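Local coordinates for protein beta-phenylalanine aminotransferase (Variovorax paradoxus, PDB 4AO9) that catalyses pyridoxal-5'-phosphate-dependent transamination of beta-phenylalanine, probably passing its amino group to a keto acid, at residues A31-R36 and L404-L409; M158-A163 and F197-L202; A356-L361 and A437-F442. One frame throughout, in Å; residues are numbered along the deposited sequence.

Contact 1 of 3, residues A31-R36 and L404-L409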
ATOM      1  N   ALA A  31       5.690  17.093 -33.408  1.00 21.19           N
ATOM      2  CA  ALA A  31       5.691  15.946 -34.324  1.00 21.21           C
ATOM      3  C   ALA A  31       7.125  15.490 -34.594  1.00 21.27           C
ATOM      4  O   ALA A  31       7.418  14.288 -34.599  1.00 21.05           O
ATOM      5  CB  ALA A  31       4.982  16.300 -35.634  1.00 21.65           C
ATOM      6  N   ASP A  32       8.009  16.461 -34.801  1.00 21.44           N
ATOM      7  CA  ASP A  32       9.428  16.209 -34.999  1.00 21.60           C
ATOM      8  C   ASP A  32      10.064  15.545 -33.762  1.00 20.66           C
ATOM      9  O   ASP A  32      10.809  14.577 -33.890  1.00 20.73           O
ATOM     10  CB  ASP A  32      10.144  17.521 -35.361  1.00 22.57           C
ATOM     11  CG  ASP A  32      11.631  17.343 -35.533  1.00 24.49           C
ATOM     12  OD1 ASP A  32      12.049  16.704 -36.525  1.00 29.07           O
ATOM     13  OD2 ASP A  32      12.385  17.845 -34.675  1.00 28.59           O
ATOM     14  N   ALA A  33       9.750  16.059 -32.571  1.00 19.49           N
ATOM     15  CA  ALA A  33      10.284  15.492 -31.328  1.00 18.44           C
ATOM     16  C   ALA A  33       9.840  14.040 -31.127  1.00 17.85           C
ATOM     17  O   ALA A  33      10.648  13.183 -30.735  1.00 17.14           O
ATOM     18  CB  ALA A  33       9.892  16.353 -30.130  1.00 18.17           C
ATOM     19  N   TYR A  34       8.564  13.771 -31.409  1.00 17.66           N
ATOM     20  CA  TYR A  34       8.024  12.407 -31.335  1.00 17.54           C
ATOM     21  C   TYR A  34       8.799  11.468 -32.261  1.00 18.13           C
ATOM     22  O   TYR A  34       9.180  10.367 -31.861  1.00 18.22           O
ATOM     23  CB  TYR A  34       6.540  12.366 -31.702  1.00 17.58           C
ATOM     24  CG  TYR A  34       5.542  12.671 -30.589  1.00 16.83           C
ATOM     25  CD1 TYR A  34       5.805  13.626 -29.605  1.00 18.37           C
ATOM     26  CD2 TYR A  34       4.302  12.026 -30.564  1.00 18.10           C
ATOM     27  CE1 TYR A  34       4.861  13.914 -28.608  1.00 17.82           C
ATOM     28  CE2 TYR A  34       3.358  12.301 -29.580  1.00 18.06           C
ATOM     29  CZ  TYR A  34       3.637  13.253 -28.609  1.00 18.02           C
ATOM     30  OH  TYR A  34       2.690  13.521 -27.644  1.00 20.41           O
ATOM     31  N   ARG A  35       9.041  11.911 -33.495  1.00 18.52           N
ATOM     32  CA  ARG A  35       9.746  11.068 -34.461  1.00 18.93           C
ATOM     33  C   ARG A  35      11.172  10.754 -34.025  1.00 18.35           C
ATOM     34  O   ARG A  35      11.603   9.598 -34.085  1.00 18.42           O
ATOM     35  CB  ARG A  35       9.758  11.698 -35.860  1.00 20.00           C
ATOM     36  CG  ARG A  35      10.397  10.785 -36.903  1.00 22.06           C
ATOM     37  CD  ARG A  35      10.750  11.502 -38.197  1.00 26.06           C
ATOM     38  NE  ARG A  35      11.705  12.601 -38.031  1.00 28.51           N
ATOM     39  CZ  ARG A  35      12.997  12.459 -37.734  1.00 30.62           C
ATOM     40  NH1 ARG A  35      13.522  11.255 -37.526  1.00 32.30           N
ATOM     41  NH2 ARG A  35      13.763  13.538 -37.622  1.00 31.27           N
ATOM     42  N   ARG A  36      11.906  11.781 -33.603  1.00 17.94           N
ATOM     43  CA  ARG A  36      13.287  11.606 -33.172  1.00 17.85           C
ATOM     44  C   ARG A  36      13.363  10.696 -31.939  1.00 16.68           C
ATOM     45  O   ARG A  36      14.214   9.806 -31.868  1.00 16.79           O
ATOM     46  CB  ARG A  36      13.955  12.960 -32.910  1.00 18.51           C
ATOM     47  CG  ARG A  36      14.360  13.712 -34.185  1.00 21.22           C
ATOM     48  CD  ARG A  36      15.153  14.986 -33.883  1.00 25.18           C
ATOM     49  NE  ARG A  36      14.294  16.093 -33.452  1.00 29.06           N
ATOM     50  CZ  ARG A  36      14.104  16.459 -32.186  1.00 30.41           C
ATOM     51  NH1 ARG A  36      14.715  15.812 -31.197  1.00 31.73           N
ATOM     52  NH2 ARG A  36      13.299  17.478 -31.905  1.00 30.29           N
ATOM     53  N   LEU A 404       9.914  20.569 -23.753  1.00 13.43           N
ATOM     54  CA  LEU A 404      10.954  20.623 -22.714  1.00 13.01           C
ATOM     55  C   LEU A 404      11.464  19.236 -22.331  1.00 12.84           C
ATOM     56  O   LEU A 404      12.675  19.002 -22.283  1.00 12.84           O
ATOM     57  CB  LEU A 404      10.438  21.345 -21.458  1.00 12.66           C
ATOM     58  CG  LEU A 404      11.432  21.411 -20.286  1.00 12.46           C
ATOM     59  CD1 LEU A 404      12.722  22.160 -20.649  1.00 14.28           C
ATOM     60  CD2 LEU A 404      10.759  22.078 -19.100  1.00 13.21           C
ATOM     61  N   PHE A 405      10.525  18.326 -22.064  1.00 12.52           N
ATOM     62  CA  PHE A 405      10.849  16.950 -21.696  1.00 12.52           C
ATOM     63  C   PHE A 405      11.747  16.271 -22.734  1.00 12.58           C
ATOM     64  O   PHE A 405      12.779  15.697 -22.386  1.00 12.26           O
ATOM     65  CB  PHE A 405       9.563  16.133 -21.476  1.00 12.92           C
ATOM     66  CG  PHE A 405       9.815  14.673 -21.240  1.00 12.68           C
ATOM     67  CD1 PHE A 405      10.215  14.217 -19.981  1.00 14.27           C
ATOM     68  CD2 PHE A 405       9.683  13.756 -22.282  1.00 14.19           C
ATOM     69  CE1 PHE A 405      10.472  12.865 -19.762  1.00 13.93           C
ATOM     70  CE2 PHE A 405       9.938  12.394 -22.070  1.00 14.83           C
ATOM     71  CZ  PHE A 405      10.337  11.957 -20.806  1.00 15.14           C
ATOM     72  N   PHE A 406      11.357  16.354 -24.007  1.00 12.64           N
ATOM     73  CA  PHE A 406      12.135  15.723 -25.078  1.00 13.29           C
ATOM     74  C   PHE A 406      13.483  16.399 -25.295  1.00 13.06           C
ATOM     75  O   PHE A 406      14.489  15.724 -25.533  1.00 13.31           O
ATOM     76  CB  PHE A 406      11.333  15.661 -26.383  1.00 14.22           C
ATOM     77  CG  PHE A 406      10.159  14.724 -26.326  1.00 14.11           C
ATOM     78  CD1 PHE A 406      10.357  13.349 -26.179  1.00 13.96           C
ATOM     79  CD2 PHE A 406       8.854  15.204 -26.420  1.00 15.11           C
ATOM     80  CE1 PHE A 406       9.277  12.481 -26.111  1.00 15.43           C
ATOM     81  CE2 PHE A 406       7.767  14.341 -26.350  1.00 16.30           C
ATOM     82  CZ  PHE A 406       7.982  12.973 -26.199  1.00 15.98           C
ATOM     83  N   HIS A 407      13.506  17.726 -25.173  1.00 13.64           N
ATOM     84  CA  HIS A 407      14.754  18.466 -25.220  1.00 13.96           C
ATOM     85  C   HIS A 407      15.718  17.990 -24.134  1.00 13.68           C
ATOM     86  O   HIS A 407      16.895  17.769 -24.405  1.00 14.53           O
ATOM     87  CB  HIS A 407      14.520  19.979 -25.091  1.00 14.23           C
ATOM     88  CG  HIS A 407      15.786  20.765 -24.968  1.00 14.84           C
ATOM     89  ND1 HIS A 407      16.592  21.049 -26.052  1.00 16.85           N
ATOM     90  CD2 HIS A 407      16.410  21.289 -23.887  1.00 15.81           C
ATOM     91  CE1 HIS A 407      17.648  21.726 -25.643  1.00 17.41           C
ATOM     92  NE2 HIS A 407      17.561  21.889 -24.336  1.00 16.98           N
ATOM     93  N   LEU A 408      15.214  17.830 -22.910  1.00 13.21           N
ATOM     94  CA  LEU A 408      16.067  17.399 -21.811  1.00 13.03           C
ATOM     95  C   LEU A 408      16.624  16.005 -22.072  1.00 13.11           C
ATOM     96  O   LEU A 408      17.803  15.756 -21.832  1.00 13.44           O
ATOM     97  CB  LEU A 408      15.332  17.498 -20.461  1.00 12.33           C
ATOM     98  CG  LEU A 408      15.113  18.935 -19.968  1.00 12.10           C
ATOM     99  CD1 LEU A 408      14.158  18.920 -18.778  1.00 12.10           C
ATOM    100  CD2 LEU A 408      16.430  19.617 -19.605  1.00 13.22           C
ATOM    101  N   LEU A 409      15.798  15.107 -22.612  1.00 13.06           N
ATOM    102  CA  LEU A 409      16.310  13.789 -23.013  1.00 13.57           C
ATOM    103  C   LEU A 409      17.475  13.925 -23.991  1.00 14.20           C
ATOM    104  O   LEU A 409      18.477  13.232 -23.845  1.00 14.28           O
ATOM    105  CB  LEU A 409      15.221  12.900 -23.622  1.00 13.69           C
ATOM    106  CG  LEU A 409      14.091  12.407 -22.714  1.00 12.80           C
ATOM    107  CD1 LEU A 409      13.125  11.551 -23.519  1.00 14.35           C
ATOM    108  CD2 LEU A 409      14.619  11.614 -21.518  1.00 12.44           C
TER
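F406 reaches from helix 398-410 to A33 and Y34 on helix 23-40. A33 lays its methyl obliquely against the near part of the phenyl ring, with CB 4.0 Å from F406 CD2. Further out, Y34 CE1 lies 3.7 Å from F406 CE2, and CD1 of the same tyrosine is almost as near. The two rings meet obliquely, planes at 61° and centroids 5.7 Å apart. CG of F406 stands anti to its own carbonyl carbon (chi1 -68°), which carries the ring out toward helix 23-40. One face of the F406 ring is covered by F405, whose CD2 sits 3.9 Å above the plane, over its centre. Trimming F406 to an alanine would probably open a gap between the helices and leave the Y34 ring without its aromatic partner.

Behind this first shell, Y34 OH is hydrogen-bonded to Q402, which probably steadies the hydroxyl end of the ring. R36 grips D32 side-on: NE and NH2 both bond to the single oxygen OD2, NE at 2.9 Å, from the same face of the carboxylate. One face of the R36 guanidinium lies against A33, whose CA is 3.6 Å above the plane, offset toward the rim.

F37 adds an edge-to-face partner for F406. Helix 398-410 is thus held between helix 23-40, on the F406 side, and helix 429-445, which receives L404 and L408, while L408 and L409 touch strand 413-414.

Contact 2 of 3, residues M158-A163 and F197-L202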
ATOM      1  N   MET A 158      -5.843   6.406   6.462  1.00  7.41           N
ATOM      2  CA  MET A 158      -5.928   6.129   7.879  1.00  7.54           C
ATOM      3  C   MET A 158      -6.024   7.379   8.714  1.00  7.24           C
ATOM      4  O   MET A 158      -6.746   7.389   9.711  1.00  7.49           O
ATOM      5  CB  MET A 158      -4.768   5.255   8.351  1.00  8.19           C
ATOM      6  CG  MET A 158      -4.728   3.872   7.719  1.00  8.83           C
ATOM      7  SD  MET A 158      -6.290   2.954   7.699  1.00 11.25           S
ATOM      8  CE  MET A 158      -6.736   2.914   9.434  1.00 12.77           C
ATOM      9  N   ALA A 159      -5.293   8.426   8.334  1.00  6.40           N
ATOM     10  CA  ALA A 159      -5.391   9.702   9.052  1.00  6.67           C
ATOM     11  C   ALA A 159      -6.811  10.249   8.999  1.00  7.19           C
ATOM     12  O   ALA A 159      -7.340  10.720  10.009  1.00  7.48           O
ATOM     13  CB  ALA A 159      -4.416  10.712   8.491  1.00  7.74           C
ATOM     14  N   LEU A 160      -7.407  10.203   7.815  1.00  7.55           N
ATOM     15  CA  LEU A 160      -8.800  10.638   7.660  1.00  7.61           C
ATOM     16  C   LEU A 160      -9.754   9.805   8.496  1.00  8.10           C
ATOM     17  O   LEU A 160     -10.622  10.337   9.195  1.00  8.86           O
ATOM     18  CB  LEU A 160      -9.224  10.638   6.187  1.00  7.45           C
ATOM     19  CG  LEU A 160      -8.531  11.655   5.283  1.00  8.02           C
ATOM     20  CD1 LEU A 160      -8.989  11.442   3.841  1.00  9.19           C
ATOM     21  CD2 LEU A 160      -8.812  13.102   5.762  1.00  8.62           C
ATOM     22  N   THR A 161      -9.594   8.490   8.443  1.00  8.45           N
ATOM     23  CA  THR A 161     -10.426   7.565   9.186  1.00  9.15           C
ATOM     24  C   THR A 161     -10.331   7.864  10.677  1.00  8.82           C
ATOM     25  O   THR A 161     -11.353   7.903  11.384  1.00  9.10           O
ATOM     26  CB  THR A 161      -9.931   6.137   8.897  1.00  9.91           C
ATOM     27  OG1 THR A 161     -10.128   5.872   7.504  1.00 11.74           O
ATOM     28  CG2 THR A 161     -10.692   5.118   9.721  1.00 10.99           C
ATOM     29  N   ALA A 162      -9.106   8.089  11.148  1.00  8.68           N
ATOM     30  CA  ALA A 162      -8.878   8.426  12.552  1.00  8.82           C
ATOM     31  C   ALA A 162      -9.626   9.695  12.936  1.00  8.60           C
ATOM     32  O   ALA A 162     -10.278   9.755  13.988  1.00  9.29           O
ATOM     33  CB  ALA A 162      -7.387   8.600  12.808  1.00  9.62           C
ATOM     34  N   ALA A 163      -9.517  10.718  12.094  1.00  8.16           N
ATOM     35  CA  ALA A 163     -10.123  12.012  12.397  1.00  8.29           C
ATOM     36  C   ALA A 163     -11.648  11.945  12.425  1.00  8.36           C
ATOM     37  O   ALA A 163     -12.283  12.539  13.316  1.00  8.48           O
ATOM     38  CB  ALA A 163      -9.647  13.052  11.410  1.00  8.91           C
ATOM     39  N   PHE A 197     -15.776   9.908   0.371  1.00  9.52           N
ATOM     40  CA  PHE A 197     -15.973  10.667   1.611  1.00  9.17           C
ATOM     41  C   PHE A 197     -16.739  11.945   1.268  1.00  9.67           C
ATOM     42  O   PHE A 197     -16.868  12.320   0.086  1.00 10.65           O
ATOM     43  CB  PHE A 197     -14.628  11.070   2.232  1.00  8.75           C
ATOM     44  CG  PHE A 197     -13.841   9.937   2.829  1.00  8.60           C
ATOM     45  CD1 PHE A 197     -14.130   9.451   4.107  1.00  9.27           C
ATOM     46  CD2 PHE A 197     -12.765   9.394   2.139  1.00 10.36           C
ATOM     47  CE1 PHE A 197     -13.371   8.415   4.679  1.00 11.34           C
ATOM     48  CE2 PHE A 197     -12.000   8.358   2.708  1.00 11.79           C
ATOM     49  CZ  PHE A 197     -12.312   7.870   3.969  1.00 11.76           C
ATOM     50  N   ASP A 198     -17.247  12.619   2.299  1.00  9.68           N
ATOM     51  CA  ASP A 198     -17.886  13.918   2.118  1.00 10.75           C
ATOM     52  C   ASP A 198     -16.832  15.027   2.050  1.00 10.74           C
ATOM     53  O   ASP A 198     -16.507  15.644   3.063  1.00 11.23           O
ATOM     54  CB  ASP A 198     -18.886  14.189   3.244  1.00 11.12           C
ATOM     55  CG  ASP A 198     -19.579  15.527   3.081  1.00 14.46           C
ATOM     56  OD1 ASP A 198     -19.750  15.970   1.923  1.00 17.15           O
ATOM     57  OD2 ASP A 198     -19.927  16.132   4.109  1.00 17.57           O
ATOM     58  N   PHE A 199     -16.298  15.273   0.858  1.00 11.25           N
ATOM     59  CA  PHE A 199     -15.273  16.298   0.673  1.00 11.34           C
ATOM     60  C   PHE A 199     -15.845  17.668   0.348  1.00 11.98           C
ATOM     61  O   PHE A 199     -16.681  17.796  -0.558  1.00 14.34           O
ATOM     62  CB  PHE A 199     -14.316  15.900  -0.453  1.00 11.27           C
ATOM     63  CG  PHE A 199     -13.424  14.743  -0.121  1.00 11.21           C
ATOM     64  CD1 PHE A 199     -12.439  14.858   0.857  1.00  9.77           C
ATOM     65  CD2 PHE A 199     -13.549  13.527  -0.807  1.00 12.11           C
ATOM     66  CE1 PHE A 199     -11.596  13.779   1.161  1.00 10.42           C
ATOM     67  CE2 PHE A 199     -12.715  12.457  -0.503  1.00 10.65           C
ATOM     68  CZ  PHE A 199     -11.740  12.582   0.464  1.00 10.93           C
ATOM     69  N   LEU A 200     -15.356  18.684   1.061  1.00 10.67           N
ATOM     70  CA  LEU A 200     -15.593  20.087   0.710  1.00 10.80           C
ATOM     71  C   LEU A 200     -14.286  20.636   0.138  1.00 10.29           C
ATOM     72  O   LEU A 200     -13.284  20.743   0.856  1.00  9.84           O
ATOM     73  CB  LEU A 200     -16.020  20.877   1.946  1.00 11.27           C
ATOM     74  CG  LEU A 200     -16.121  22.397   1.806  1.00 11.95           C
ATOM     75  CD1 LEU A 200     -17.125  22.798   0.723  1.00 14.11           C
ATOM     76  CD2 LEU A 200     -16.522  23.007   3.136  1.00 12.88           C
ATOM     77  N   VAL A 201     -14.297  20.967  -1.157  1.00 10.58           N
ATOM     78  CA  VAL A 201     -13.085  21.354  -1.873  1.00 10.85           C
ATOM     79  C   VAL A 201     -13.019  22.873  -1.972  1.00 11.10           C
ATOM     80  O   VAL A 201     -13.900  23.509  -2.578  1.00 12.55           O
ATOM     81  CB  VAL A 201     -13.023  20.723  -3.301  1.00 10.92           C
ATOM     82  CG1 VAL A 201     -11.688  21.055  -3.971  1.00 12.68           C
ATOM     83  CG2 VAL A 201     -13.228  19.208  -3.239  1.00 11.38           C
ATOM     84  N   LEU A 202     -11.974  23.443  -1.379  1.00 10.70           N
ATOM     85  CA  LEU A 202     -11.800  24.890  -1.299  1.00 10.75           C
ATOM     86  C   LEU A 202     -10.567  25.311  -2.081  1.00 10.81           C
ATOM     87  O   LEU A 202      -9.676  24.501  -2.324  1.00 10.77           O
ATOM     88  CB  LEU A 202     -11.661  25.306   0.172  1.00 10.90           C
ATOM     89  CG  LEU A 202     -12.843  25.003   1.100  1.00 10.47           C
ATOM     90  CD1 LEU A 202     -12.578  25.546   2.508  1.00 12.15           C
ATOM     91  CD2 LEU A 202     -14.155  25.569   0.554  1.00 12.34           C
TER
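L160 meets F197 and F199 through a single methyl, CD1, and the contact is wholly apolar. CD1 stands 4.4 Å from F199 CE1, near the plane of that ring and at its edge. It is 4.5 Å from F197 CE2, approaching the F197 ring obliquely. These are loose van der Waals contacts, and the nearest CA atoms, those of L160 and F197, are still 9.4 Å apart, so the side chains do the bridging. In L160, CG lies anti to the carbonyl carbon (chi1 -67°) and CD1 extends the chain (chi2 176°), which sends this methyl outward from the helix to the two phenylalanines.

On the strand side F199 is packed by its neighbours: F197 CB rests 3.6 Å above its ring, offset toward the rim, and F186 meets it edge-to-face. The rings of F197 and F199 come from residues on either side of D198, the centre of an inverse gamma turn.

In the fold this is a helix packed on a sheet. Helix 152-167 leads into strand 171-175, whose I172 touches L160, F197 and F199 alike; strand 198-202 lies parallel beside it at the edge of the seven-stranded mixed sheet, in the large PLP-binding domain of a class-III, fold-type I aminotransferase. The helix begins at the cofactor pocket, where G152, T153 and N156 take part, yet the L160 side chain remains about 11 Å from the PLP.

Polar interactions lie around the apolar patch. D198 OD2 forms a salt bridge with K171, and T161 OG1 is hydrogen-bonded to the carbonyl of L157. At the dimer interface, P196 of the second subunit packs on F197, and T193 of that subunit on T161.

Contact 3 of 3, residues A356-L361 and A437-F442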
ATOM      1  N   ALA A 356      16.783  29.705  -8.077  1.00 15.44           N
ATOM      2  CA  ALA A 356      17.083  31.117  -8.307  1.00 16.08           C
ATOM      3  C   ALA A 356      17.833  31.314  -9.626  1.00 16.18           C
ATOM      4  O   ALA A 356      17.508  32.235 -10.384  1.00 16.80           O
ATOM      5  CB  ALA A 356      17.859  31.703  -7.142  1.00 16.68           C
ATOM      6  N   ARG A 357      18.809  30.449  -9.906  1.00 15.81           N
ATOM      7  CA  ARG A 357      19.541  30.503 -11.176  1.00 16.05           C
ATOM      8  C   ARG A 357      18.588  30.343 -12.356  1.00 15.74           C
ATOM      9  O   ARG A 357      18.662  31.087 -13.330  1.00 16.87           O
ATOM     10  CB  ARG A 357      20.634  29.437 -11.246  1.00 16.36           C
ATOM     11  CG  ARG A 357      21.899  29.752 -10.460  1.00 18.39           C
ATOM     12  CD  ARG A 357      22.809  28.533 -10.407  1.00 19.42           C
ATOM     13  NE  ARG A 357      23.420  28.214 -11.694  1.00 20.74           N
ATOM     14  CZ  ARG A 357      24.147  27.126 -11.938  1.00 20.87           C
ATOM     15  NH1 ARG A 357      24.347  26.218 -10.985  1.00 20.85           N
ATOM     16  NH2 ARG A 357      24.672  26.935 -13.140  1.00 22.01           N
ATOM     17  N   LEU A 358      17.680  29.375 -12.262  1.00 14.65           N
ATOM     18  CA  LEU A 358      16.741  29.125 -13.345  1.00 14.01           C
ATOM     19  C   LEU A 358      15.765  30.273 -13.554  1.00 14.28           C
ATOM     20  O   LEU A 358      15.494  30.652 -14.691  1.00 14.57           O
ATOM     21  CB  LEU A 358      15.975  27.827 -13.092  1.00 13.53           C
ATOM     22  CG  LEU A 358      16.792  26.544 -13.170  1.00 13.14           C
ATOM     23  CD1 LEU A 358      15.988  25.404 -12.551  1.00 11.76           C
ATOM     24  CD2 LEU A 358      17.194  26.228 -14.611  1.00 13.79           C
ATOM     25  N   ASN A 359      15.222  30.809 -12.463  1.00 14.75           N
ATOM     26  CA  ASN A 359      14.310  31.944 -12.555  1.00 15.24           C
ATOM     27  C   ASN A 359      14.974  33.202 -13.106  1.00 15.88           C
ATOM     28  O   ASN A 359      14.363  33.930 -13.883  1.00 16.68           O
ATOM     29  CB  ASN A 359      13.610  32.173 -11.221  1.00 15.11           C
ATOM     30  CG  ASN A 359      12.494  31.179 -11.004  1.00 15.75           C
ATOM     31  OD1 ASN A 359      11.838  30.769 -11.962  1.00 16.04           O
ATOM     32  ND2 ASN A 359      12.272  30.786  -9.757  1.00 14.81           N
ATOM     33  N   ALA A 360      16.235  33.409 -12.749  1.00 16.43           N
ATOM     34  CA  ALA A 360      17.000  34.547 -13.270  1.00 17.17           C
ATOM     35  C   ALA A 360      17.200  34.404 -14.776  1.00 17.64           C
ATOM     36  O   ALA A 360      17.033  35.375 -15.527  1.00 18.31           O
ATOM     37  CB  ALA A 360      18.335  34.665 -12.555  1.00 17.70           C
ATOM     38  N   LEU A 361      17.542  33.193 -15.209  1.00 17.70           N
ATOM     39  CA  LEU A 361      17.730  32.889 -16.627  1.00 17.87           C
ATOM     40  C   LEU A 361      16.463  33.177 -17.430  1.00 18.57           C
ATOM     41  O   LEU A 361      16.507  33.871 -18.450  1.00 19.11           O
ATOM     42  CB  LEU A 361      18.178  31.428 -16.804  1.00 17.83           C
ATOM     43  CG  LEU A 361      18.232  30.808 -18.205  1.00 18.22           C
ATOM     44  CD1 LEU A 361      19.208  31.549 -19.119  1.00 20.17           C
ATOM     45  CD2 LEU A 361      18.597  29.319 -18.108  1.00 19.38           C
ATOM     46  N   ALA A 437      22.267  24.708 -18.029  1.00 15.93           N
ATOM     47  CA  ALA A 437      22.694  24.860 -19.417  1.00 16.48           C
ATOM     48  C   ALA A 437      21.648  24.326 -20.399  1.00 16.36           C
ATOM     49  O   ALA A 437      21.451  24.902 -21.471  1.00 17.47           O
ATOM     50  CB  ALA A 437      24.049  24.197 -19.641  1.00 16.38           C
ATOM     51  N   ALA A 438      20.958  23.244 -20.021  1.00 15.79           N
ATOM     52  CA  ALA A 438      19.932  22.645 -20.876  1.00 15.84           C
ATOM     53  C   ALA A 438      18.666  23.499 -20.978  1.00 15.83           C
ATOM     54  O   ALA A 438      18.016  23.539 -22.024  1.00 15.97           O
ATOM     55  CB  ALA A 438      19.609  21.227 -20.420  1.00 15.50           C
ATOM     56  N   ILE A 439      18.327  24.199 -19.898  1.00 15.73           N
ATOM     57  CA  ILE A 439      17.233  25.162 -19.947  1.00 16.00           C
ATOM     58  C   ILE A 439      17.640  26.345 -20.824  1.00 16.54           C
ATOM     59  O   ILE A 439      16.833  26.852 -21.601  1.00 16.65           O
ATOM     60  CB  ILE A 439      16.791  25.609 -18.520  1.00 15.36           C
ATOM     61  CG1 ILE A 439      16.330  24.393 -17.693  1.00 15.31           C
ATOM     62  CG2 ILE A 439      15.693  26.696 -18.574  1.00 16.49           C
ATOM     63  CD1 ILE A 439      15.187  23.572 -18.319  1.00 15.16           C
ATOM     64  N   GLY A 440      18.904  26.755 -20.707  1.00 17.08           N
ATOM     65  CA  GLY A 440      19.464  27.809 -21.560  1.00 18.04           C
ATOM     66  C   GLY A 440      19.375  27.444 -23.031  1.00 18.67           C
ATOM     67  O   GLY A 440      18.927  28.252 -23.853  1.00 19.20           O
ATOM     68  N   SER A 441      19.784  26.222 -23.367  1.00 18.93           N
ATOM     69  CA  SER A 441      19.710  25.767 -24.755  1.00 19.62           C
ATOM     70  C   SER A 441      18.269  25.558 -25.216  1.00 19.44           C
ATOM     71  O   SER A 441      17.957  25.759 -26.390  1.00 20.47           O
ATOM     72  CB  SER A 441      20.565  24.514 -24.991  1.00 19.68           C
ATOM     73  OG  SER A 441      20.089  23.408 -24.247  1.00 20.28           O
ATOM     74  N   PHE A 442      17.384  25.164 -24.296  1.00 18.85           N
ATOM     75  CA  PHE A 442      15.967  25.064 -24.617  1.00 18.47           C
ATOM     76  C   PHE A 442      15.400  26.414 -25.062  1.00 19.33           C
ATOM     77  O   PHE A 442      14.778  26.511 -26.122  1.00 19.20           O
ATOM     78  CB  PHE A 442      15.160  24.518 -23.431  1.00 17.56           C
ATOM     79  CG  PHE A 442      13.690  24.410 -23.708  1.00 16.27           C
ATOM     80  CD1 PHE A 442      13.204  23.442 -24.582  1.00 15.61           C
ATOM     81  CD2 PHE A 442      12.791  25.285 -23.101  1.00 16.45           C
ATOM     82  CE1 PHE A 442      11.845  23.347 -24.851  1.00 14.78           C
ATOM     83  CE2 PHE A 442      11.424  25.195 -23.360  1.00 16.79           C
ATOM     84  CZ  PHE A 442      10.951  24.220 -24.234  1.00 16.26           C
TER
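L358 makes the first touch, just after R357, which forms a salt bridge with D433 on the partner helix: the CD2 methyl of L358 comes within 3.7 Å of I439 CG1, the two side chains crossing at about a right angle. After L358, N359 turns elsewhere, bonding through OD1 to the backbone N of F371, a residue that the side chains of L358 and I439 also touch.

L361, one turn beyond L358, points toward the partner helix. With CG anti to the backbone N (chi1 171°), its CD2 lands in the notch between I439 and G440, 3.9 Å from I439 CG2 and 3.7 Å from G440 N. The methyl rests against the G440 backbone, and the CA atoms of L361 and G440 are only 7.3 Å apart. L358 and L361 thus hold I439 through two different branches, CG1 and CG2.

The local axes run nearly parallel, crossing at -16° and 10.5 Å apart: helices 341-365 and 429-445 pack side by side in an apolar alpha-alpha interface, with strand 370-374 covering L358 and I439, in the C-terminal part of a class-III aminotransferase.

In the fold
Contacts 1 and 3 lie on the same side of the chain's centre, their centres 18 Å apart, and their segments alternate along the sequence, so the N-terminal helix and the C-terminal helices are woven together. Helices 398-410 and 429-445 join them directly: H407 NE2 lies 2.9 Å from A438 O, probably hydrogen-bonded. Contact 2 sits on the opposite side, about 41 Å from contact 1 and 40 Å from contact 3 between centres, on the seven-stranded sheet that carries the cofactor. It is nested within the span closed by contact 1 and is complete before contact 3 opens. Contact 2 thus belongs to the PLP-binding core, the other two to the region where the N-terminal helix meets the C-terminal part of the chain.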